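Local coordinates for protein D-glycero-D-manno-heptose 1-phosphate kinase (Bacteroides thetaiotaomicron, PDB 3K85) that probably transfers a phosphate group from ATP to D-glycero-D-manno-heptose 1-phosphate, as a sugar kinase of the GHMP family, at residues C62-L67 with D75-L80; M69-I74 with I88-R93. All blocks are in the same frame, centred on the assembly; numbering follows the deposited sequence.

Interaction 1: C62-L67 with D75-L80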
ATOM      1  N   CYS A  62     -29.289  11.969 -21.412  1.00 47.98           N
ATOM      2  CA  CYS A  62     -30.517  12.589 -20.956  1.00 47.69           C
ATOM      3  C   CYS A  62     -30.326  14.052 -20.625  1.00 47.75           C
ATOM      4  O   CYS A  62     -29.303  14.443 -20.071  1.00 47.29           O
ATOM      5  CB  CYS A  62     -31.040  11.872 -19.712  1.00 48.34           C
ATOM      6  SG  CYS A  62     -32.332  12.796 -18.825  1.00 51.16           S
ATOM      7  N   CYS A  63     -31.328  14.858 -20.953  1.00 49.38           N
ATOM      8  CA  CYS A  63     -31.286  16.285 -20.672  1.00 50.53           C
ATOM      9  C   CYS A  63     -32.694  16.779 -20.391  1.00 51.02           C
ATOM     10  O   CYS A  63     -33.354  17.327 -21.277  1.00 51.65           O
ATOM     11  CB  CYS A  63     -30.706  17.052 -21.855  1.00 50.15           C
ATOM     12  SG  CYS A  63     -30.527  18.801 -21.503  1.00 51.11           S
ATOM     13  N   LYS A  64     -33.141  16.586 -19.152  1.00 51.41           N
ATOM     14  CA  LYS A  64     -34.483  16.983 -18.744  1.00 51.78           C
ATOM     15  C   LYS A  64     -34.538  17.763 -17.444  1.00 51.77           C
ATOM     16  O   LYS A  64     -33.666  17.643 -16.588  1.00 53.21           O
ATOM     17  CB  LYS A  64     -35.376  15.750 -18.610  1.00 50.77           C
ATOM     18  CG  LYS A  64     -35.655  15.055 -19.918  1.00 52.17           C
ATOM     19  CD  LYS A  64     -36.514  13.817 -19.716  1.00 53.69           C
ATOM     20  CE  LYS A  64     -36.999  13.262 -21.049  1.00 53.61           C
ATOM     21  NZ  LYS A  64     -35.870  12.976 -21.984  1.00 54.83           N
ATOM     22  N   SER A  65     -35.586  18.564 -17.314  1.00 51.11           N
ATOM     23  CA  SER A  65     -35.815  19.366 -16.128  1.00 51.17           C
ATOM     24  C   SER A  65     -36.980  18.677 -15.415  1.00 52.24           C
ATOM     25  O   SER A  65     -37.865  18.132 -16.072  1.00 53.57           O
ATOM     26  CB  SER A  65     -36.192  20.789 -16.539  1.00 51.12           C
ATOM     27  OG  SER A  65     -36.277  21.652 -15.422  1.00 53.38           O
ATOM     28  N   TYR A  66     -36.963  18.673 -14.083  1.00 52.16           N
ATOM     29  CA  TYR A  66     -38.024  18.050 -13.286  1.00 50.25           C
ATOM     30  C   TYR A  66     -38.383  18.960 -12.125  1.00 51.25           C
ATOM     31  O   TYR A  66     -37.568  19.771 -11.677  1.00 50.09           O
ATOM     32  CB  TYR A  66     -37.567  16.712 -12.712  1.00 48.89           C
ATOM     33  CG  TYR A  66     -37.270  15.644 -13.730  1.00 49.75           C
ATOM     34  CD1 TYR A  66     -38.276  14.816 -14.222  1.00 48.52           C
ATOM     35  CD2 TYR A  66     -35.969  15.443 -14.189  1.00 50.05           C
ATOM     36  CE1 TYR A  66     -37.992  13.808 -15.143  1.00 49.74           C
ATOM     37  CE2 TYR A  66     -35.674  14.442 -15.108  1.00 50.07           C
ATOM     38  CZ  TYR A  66     -36.686  13.627 -15.581  1.00 50.06           C
ATOM     39  OH  TYR A  66     -36.381  12.633 -16.488  1.00 51.50           O
ATOM     40  N   LEU A  67     -39.610  18.823 -11.635  1.00 52.67           N
ATOM     41  CA  LEU A  67     -40.065  19.627 -10.513  1.00 54.25           C
ATOM     42  C   LEU A  67     -39.365  19.081  -9.262  1.00 54.40           C
ATOM     43  O   LEU A  67     -39.377  17.873  -9.008  1.00 52.52           O
ATOM     44  CB  LEU A  67     -41.583  19.507 -10.385  1.00 55.65           C
ATOM     45  CG  LEU A  67     -42.288  19.192 -11.711  1.00 57.37           C
ATOM     46  CD1 LEU A  67     -43.783  19.040 -11.466  1.00 57.81           C
ATOM     47  CD2 LEU A  67     -42.017  20.289 -12.735  1.00 58.46           C
ATOM     48  N   ASP A  75     -37.685   6.551 -14.259  1.00 53.31           N
ATOM     49  CA  ASP A  75     -38.270   6.448 -15.598  1.00 54.13           C
ATOM     50  C   ASP A  75     -37.489   5.486 -16.469  1.00 53.30           C
ATOM     51  O   ASP A  75     -38.056   4.739 -17.259  1.00 54.60           O
ATOM     52  CB  ASP A  75     -38.258   7.800 -16.312  1.00 56.83           C
ATOM     53  CG  ASP A  75     -39.080   8.846 -15.602  1.00 60.90           C
ATOM     54  OD1 ASP A  75     -40.278   8.594 -15.350  1.00 63.31           O
ATOM     55  OD2 ASP A  75     -38.528   9.928 -15.306  1.00 63.05           O
ATOM     56  N   GLY A  76     -36.174   5.526 -16.321  1.00 51.96           N
ATOM     57  CA  GLY A  76     -35.303   4.693 -17.125  1.00 49.88           C
ATOM     58  C   GLY A  76     -34.353   5.683 -17.767  1.00 48.97           C
ATOM     59  O   GLY A  76     -33.577   5.364 -18.667  1.00 48.70           O
ATOM     60  N   GLU A  77     -34.435   6.912 -17.275  1.00 47.93           N
ATOM     61  CA  GLU A  77     -33.607   7.997 -17.760  1.00 48.07           C
ATOM     62  C   GLU A  77     -32.854   8.618 -16.585  1.00 46.21           C
ATOM     63  O   GLU A  77     -33.458   9.018 -15.581  1.00 44.34           O
ATOM     64  CB  GLU A  77     -34.482   9.046 -18.441  1.00 49.18           C
ATOM     65  CG  GLU A  77     -35.380   8.470 -19.518  1.00 54.52           C
ATOM     66  CD  GLU A  77     -36.012   9.542 -20.389  1.00 57.62           C
ATOM     67  OE1 GLU A  77     -36.597  10.501 -19.830  1.00 57.75           O
ATOM     68  OE2 GLU A  77     -35.925   9.417 -21.632  1.00 59.39           O
ATOM     69  N   ALA A  78     -31.532   8.700 -16.721  1.00 44.25           N
ATOM     70  CA  ALA A  78     -30.687   9.252 -15.669  1.00 40.72           C
ATOM     71  C   ALA A  78     -30.966   8.477 -14.387  1.00 38.32           C
ATOM     72  O   ALA A  78     -31.138   9.059 -13.321  1.00 36.42           O
ATOM     73  CB  ALA A  78     -30.988  10.734 -15.473  1.00 39.70           C
ATOM     74  N   SER A  79     -31.022   7.156 -14.507  1.00 38.29           N
ATOM     75  CA  SER A  79     -31.285   6.299 -13.359  1.00 38.51           C
ATOM     76  C   SER A  79     -30.227   6.507 -12.274  1.00 38.50           C
ATOM     77  O   SER A  79     -30.555   6.735 -11.102  1.00 37.75           O
ATOM     78  CB  SER A  79     -31.302   4.833 -13.796  1.00 40.29           C
ATOM     79  OG  SER A  79     -32.363   4.574 -14.703  1.00 42.26           O
ATOM     80  N   LEU A  80     -28.958   6.435 -12.678  1.00 37.20           N
ATOM     81  CA  LEU A  80     -27.836   6.608 -11.762  1.00 34.17           C
ATOM     82  C   LEU A  80     -27.953   7.865 -10.912  1.00 34.80           C
ATOM     83  O   LEU A  80     -27.804   7.813  -9.691  1.00 35.89           O
ATOM     84  CB  LEU A  80     -26.535   6.625 -12.552  1.00 33.03           C
ATOM     85  CG  LEU A  80     -25.850   5.275 -12.780  1.00 30.87           C
ATOM     86  CD1 LEU A  80     -26.855   4.173 -12.935  1.00 30.61           C
ATOM     87  CD2 LEU A  80     -24.962   5.382 -13.995  1.00 29.21           C
TER

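Interaction 2: M69-I74 with I88-R93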
HETATM    1  N   MSE A  69     -38.475  17.481  -6.167  1.00 60.23           N
HETATM    2  CA  MSE A  69     -39.192  16.538  -5.302  1.00 62.14           C
HETATM    3  C   MSE A  69     -38.281  15.910  -4.246  1.00 59.64           C
HETATM    4  O   MSE A  69     -37.082  16.169  -4.223  1.00 60.53           O
HETATM    5  CB  MSE A  69     -39.782  15.409  -6.142  1.00 67.63           C
HETATM    6  CG  MSE A  69     -40.654  15.860  -7.287  1.00 76.25           C
HETATM    7 SE   MSE A  69     -41.401  14.327  -8.168  1.00 89.20          SE
HETATM    8  CE  MSE A  69     -40.556  14.516  -9.920  1.00 84.53           C
ATOM      9  N   SER A  70     -38.852  15.082  -3.374  1.00 55.87           N
ATOM     10  CA  SER A  70     -38.064  14.403  -2.351  1.00 51.89           C
ATOM     11  C   SER A  70     -37.503  13.130  -2.965  1.00 49.93           C
ATOM     12  O   SER A  70     -36.423  12.667  -2.605  1.00 49.19           O
ATOM     13  CB  SER A  70     -38.924  14.042  -1.139  1.00 50.57           C
ATOM     14  OG  SER A  70     -39.210  15.178  -0.352  1.00 48.75           O
ATOM     15  N   GLN A  71     -38.259  12.560  -3.891  1.00 48.19           N
ATOM     16  CA  GLN A  71     -37.839  11.343  -4.573  1.00 47.81           C
ATOM     17  C   GLN A  71     -38.126  11.543  -6.055  1.00 48.01           C
ATOM     18  O   GLN A  71     -38.969  12.362  -6.412  1.00 48.56           O
ATOM     19  CB  GLN A  71     -38.630  10.136  -4.061  1.00 46.75           C
ATOM     20  CG  GLN A  71     -38.384   9.756  -2.605  1.00 45.57           C
ATOM     21  CD  GLN A  71     -36.986   9.219  -2.361  1.00 42.98           C
ATOM     22  OE1 GLN A  71     -36.038   9.981  -2.191  1.00 42.86           O
ATOM     23  NE2 GLN A  71     -36.851   7.904  -2.356  1.00 41.49           N
ATOM     24  N   LEU A  72     -37.420  10.813  -6.914  1.00 46.50           N
ATOM     25  CA  LEU A  72     -37.634  10.916  -8.352  1.00 47.03           C
ATOM     26  C   LEU A  72     -37.896   9.542  -8.934  1.00 47.61           C
ATOM     27  O   LEU A  72     -37.147   8.597  -8.706  1.00 48.01           O
ATOM     28  CB  LEU A  72     -36.428  11.549  -9.057  1.00 44.85           C
ATOM     29  CG  LEU A  72     -36.181  13.045  -8.845  1.00 44.72           C
ATOM     30  CD1 LEU A  72     -34.937  13.463  -9.621  1.00 44.65           C
ATOM     31  CD2 LEU A  72     -37.385  13.847  -9.305  1.00 43.42           C
ATOM     32  N   GLU A  73     -38.972   9.446  -9.695  1.00 48.85           N
ATOM     33  CA  GLU A  73     -39.377   8.201 -10.321  1.00 50.64           C
ATOM     34  C   GLU A  73     -38.335   7.654 -11.293  1.00 50.09           C
ATOM     35  O   GLU A  73     -37.854   8.361 -12.171  1.00 50.77           O
ATOM     36  CB  GLU A  73     -40.714   8.420 -11.043  1.00 53.57           C
ATOM     37  CG  GLU A  73     -40.701   9.517 -12.134  1.00 58.07           C
ATOM     38  CD  GLU A  73     -40.246  10.906 -11.645  1.00 60.64           C
ATOM     39  OE1 GLU A  73     -40.860  11.456 -10.699  1.00 61.32           O
ATOM     40  OE2 GLU A  73     -39.275  11.452 -12.225  1.00 60.01           O
ATOM     41  N   ILE A  74     -37.985   6.387 -11.142  1.00 49.03           N
ATOM     42  CA  ILE A  74     -37.015   5.795 -12.039  1.00 49.98           C
ATOM     43  C   ILE A  74     -37.671   5.527 -13.402  1.00 52.21           C
ATOM     44  O   ILE A  74     -38.158   4.427 -13.665  1.00 52.38           O
ATOM     45  CB  ILE A  74     -36.424   4.482 -11.429  1.00 48.74           C
ATOM     46  CG1 ILE A  74     -35.444   4.826 -10.306  1.00 47.13           C
ATOM     47  CG2 ILE A  74     -35.662   3.683 -12.481  1.00 46.81           C
ATOM     48  CD1 ILE A  74     -36.026   5.678  -9.208  1.00 46.51           C
ATOM     49  N   ILE A  88     -29.750   9.447  -1.085  1.00 34.55           N
ATOM     50  CA  ILE A  88     -29.228  10.487  -0.193  1.00 32.98           C
ATOM     51  C   ILE A  88     -30.363  11.238   0.494  1.00 33.59           C
ATOM     52  O   ILE A  88     -30.250  11.626   1.664  1.00 30.95           O
ATOM     53  CB  ILE A  88     -28.312  11.536  -0.949  1.00 31.74           C
ATOM     54  CG1 ILE A  88     -27.036  10.868  -1.479  1.00 28.80           C
ATOM     55  CG2 ILE A  88     -27.895  12.652   0.003  1.00 30.77           C
ATOM     56  CD1 ILE A  88     -26.208  10.194  -0.401  1.00 28.42           C
ATOM     57  N   ILE A  89     -31.456  11.464  -0.231  1.00 35.52           N
ATOM     58  CA  ILE A  89     -32.597  12.163   0.374  1.00 36.38           C
ATOM     59  C   ILE A  89     -33.170  11.306   1.499  1.00 35.29           C
ATOM     60  O   ILE A  89     -33.517  11.827   2.558  1.00 35.46           O
ATOM     61  CB  ILE A  89     -33.727  12.457  -0.654  1.00 36.50           C
ATOM     62  CG1 ILE A  89     -33.230  13.444  -1.715  1.00 35.45           C
ATOM     63  CG2 ILE A  89     -34.946  13.047   0.068  1.00 36.99           C
ATOM     64  CD1 ILE A  89     -32.904  14.824  -1.168  1.00 34.86           C
ATOM     65  N   ARG A  90     -33.251   9.994   1.266  1.00 34.26           N
ATOM     66  CA  ARG A  90     -33.772   9.067   2.262  1.00 36.04           C
ATOM     67  C   ARG A  90     -32.848   8.887   3.460  1.00 36.57           C
ATOM     68  O   ARG A  90     -33.225   9.178   4.597  1.00 35.54           O
ATOM     69  CB  ARG A  90     -34.023   7.690   1.644  1.00 36.85           C
ATOM     70  CG  ARG A  90     -35.143   7.655   0.640  1.00 37.19           C
ATOM     71  CD  ARG A  90     -35.747   6.276   0.610  1.00 37.89           C
ATOM     72  NE  ARG A  90     -34.793   5.268   0.176  1.00 40.56           N
ATOM     73  CZ  ARG A  90     -34.391   5.118  -1.082  1.00 41.81           C
ATOM     74  NH1 ARG A  90     -34.868   5.918  -2.032  1.00 41.11           N
ATOM     75  NH2 ARG A  90     -33.522   4.161  -1.390  1.00 39.91           N
ATOM     76  N   ASP A  91     -31.640   8.398   3.198  1.00 36.60           N
ATOM     77  CA  ASP A  91     -30.665   8.159   4.249  1.00 36.49           C
ATOM     78  C   ASP A  91     -30.426   9.323   5.186  1.00 35.33           C
ATOM     79  O   ASP A  91     -30.170   9.128   6.370  1.00 35.64           O
ATOM     80  CB  ASP A  91     -29.338   7.715   3.643  1.00 37.41           C
ATOM     81  CG  ASP A  91     -29.348   6.255   3.260  1.00 39.95           C
ATOM     82  OD1 ASP A  91     -30.397   5.602   3.466  1.00 41.85           O
ATOM     83  OD2 ASP A  91     -28.318   5.761   2.759  1.00 42.21           O
ATOM     84  N   TYR A  92     -30.516  10.538   4.673  1.00 35.55           N
ATOM     85  CA  TYR A  92     -30.288  11.691   5.520  1.00 37.18           C
ATOM     86  C   TYR A  92     -31.562  12.477   5.841  1.00 38.56           C
ATOM     87  O   TYR A  92     -31.504  13.537   6.480  1.00 38.43           O
ATOM     88  CB  TYR A  92     -29.198  12.567   4.879  1.00 37.46           C
ATOM     89  CG  TYR A  92     -27.888  11.818   4.819  1.00 36.21           C
ATOM     90  CD1 TYR A  92     -27.085  11.701   5.957  1.00 37.76           C
ATOM     91  CD2 TYR A  92     -27.522  11.099   3.679  1.00 34.99           C
ATOM     92  CE1 TYR A  92     -25.961  10.885   5.971  1.00 35.27           C
ATOM     93  CE2 TYR A  92     -26.399  10.275   3.680  1.00 34.19           C
ATOM     94  CZ  TYR A  92     -25.625  10.171   4.834  1.00 36.52           C
ATOM     95  OH  TYR A  92     -24.543   9.326   4.879  1.00 37.00           O
ATOM     96  N   ARG A  93     -32.708  11.935   5.417  1.00 39.13           N
ATOM     97  CA  ARG A  93     -34.016  12.547   5.666  1.00 40.38           C
ATOM     98  C   ARG A  93     -33.992  14.033   5.343  1.00 39.64           C
ATOM     99  O   ARG A  93     -34.376  14.861   6.165  1.00 39.22           O
ATOM    100  CB  ARG A  93     -34.397  12.372   7.136  1.00 42.11           C
ATOM    101  CG  ARG A  93     -34.294  10.953   7.676  1.00 46.77           C
ATOM    102  CD  ARG A  93     -34.515  10.967   9.193  1.00 52.10           C
ATOM    103  NE  ARG A  93     -35.558  11.930   9.566  1.00 58.04           N
ATOM    104  CZ  ARG A  93     -36.030  12.114  10.799  1.00 59.69           C
ATOM    105  NH1 ARG A  93     -35.557  11.395  11.811  1.00 61.54           N
ATOM    106  NH2 ARG A  93     -36.971  13.030  11.022  1.00 59.08           N
TER

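Interaction 1: C62-L67 with D75-L80
Cys62 and Ala78 mark the closest backbone approach, 6.3 Å between their CA atoms, and from there strand 62-67 and the turn 75-78 diverge, their end-to-end directions 116° apart. The contact belongs to the N-terminal part of the GHMP kinase fold: strand 62-67 pairs antiparallel with strand 52-57, and Ala78 occupies the N-cap position of helix 79-91. Cys62, Lys64 and Tyr66, every second residue of the strand, direct their side chains at the turn, as expected for one face of a beta-strand. At the buried end, Cys62 SG lies 4.2 Å from Ala78 CB, an apolar contact continued by Ala78 against Ile55 of the neighbouring strand. Further along, the side chains of Lys64 and Glu77 cross at about a right angle. Lys64 is extended until chi4 (56°), where a bend brings its ammonium round to the carboxylate; NZ forms a salt bridge of 3.4 Å with Glu77 OE1, while CE comes closer to the same oxygen, at 3.0 Å. Tyr66 and Asp75 approach from opposite directions, with ring and carboxylate planes 18° apart. They are linked indirectly: Lys82, on the first turn of the helix, is hydrogen-bonded to Tyr66 OH and Glu77 O and forms a salt bridge with Asp75 OD2. Its charge would be expected to ease the close approach of Asp75 OD2 to Glu73 OE2. Directly, Tyr66 OH lies 3.7 Å from Asp75 OD2, with no bond assigned between them, and this carboxylate oxygen meets the ring obliquely.

Interaction 2: M69-I74 with I88-R93
A loop-to-helix contact, with close packing of a backbone carbonyl on an isoleucine, joins Ser70 and Gln71, in the loop between strand 62-67 and helix 79-91, to Ile89 and Arg90 on the last turn of that helix. Ser70 O packs closely on Ile89, 3.1 Å from Ile89 CG2 and 3.4 Å from Ile89 CG1. The carbonyl oxygen therefore meets both branches of the isoleucine, whose CG2 stands anti to the backbone N, while the Ser70 and Ile89 side chains are farther apart, CB to CG2 being 4.3 Å. The helix ends here in a Schellman motif: Leu94 N reaches Ile89 O, and Arg93 N, in a residue of positive phi, bonds to Arg90 O at 2.9 Å. Upstream on the same helix, Tyr85 OH binds Met69 O and Asn86 OD1 accepts from Leu72 N, fixing the loop backbone to either side of Ser70 and Gln71. The Gln71 chain bends at chi2 (-68°), which carries its amide across Arg90. Gln71 CD lies in the guanidinium plane, at the edge and 3.9 Å from Arg90 NH1, and the two flat groups stand 89° apart. Arg90 NH2 forms a salt bridge with Asp151.

How the interactions relate
Interactions 1 and 2 have centres about 14 Å apart, on the same side of the chain's centre, and share helix 79-91: interaction 1 lies at its start, interaction 2 at its end. Their segments alternate along the chain, in the order 62-67, 69-74, 75-80, 88-93. The connection leaving strand 62-67 follows the helix back from its last turn, where Ser70 lies by Ile89, toward its first, where Ile74 CG2 lies 4.1 Å from Ser79 OG. The two contacts also meet where Tyr66 CE1 lies 4.0 Å from Glu73 OE2. Within the N-terminal region of this GHMP kinase, interaction 1 sets the start of the helix against strand 62-67, and interaction 2 holds its end against the connection.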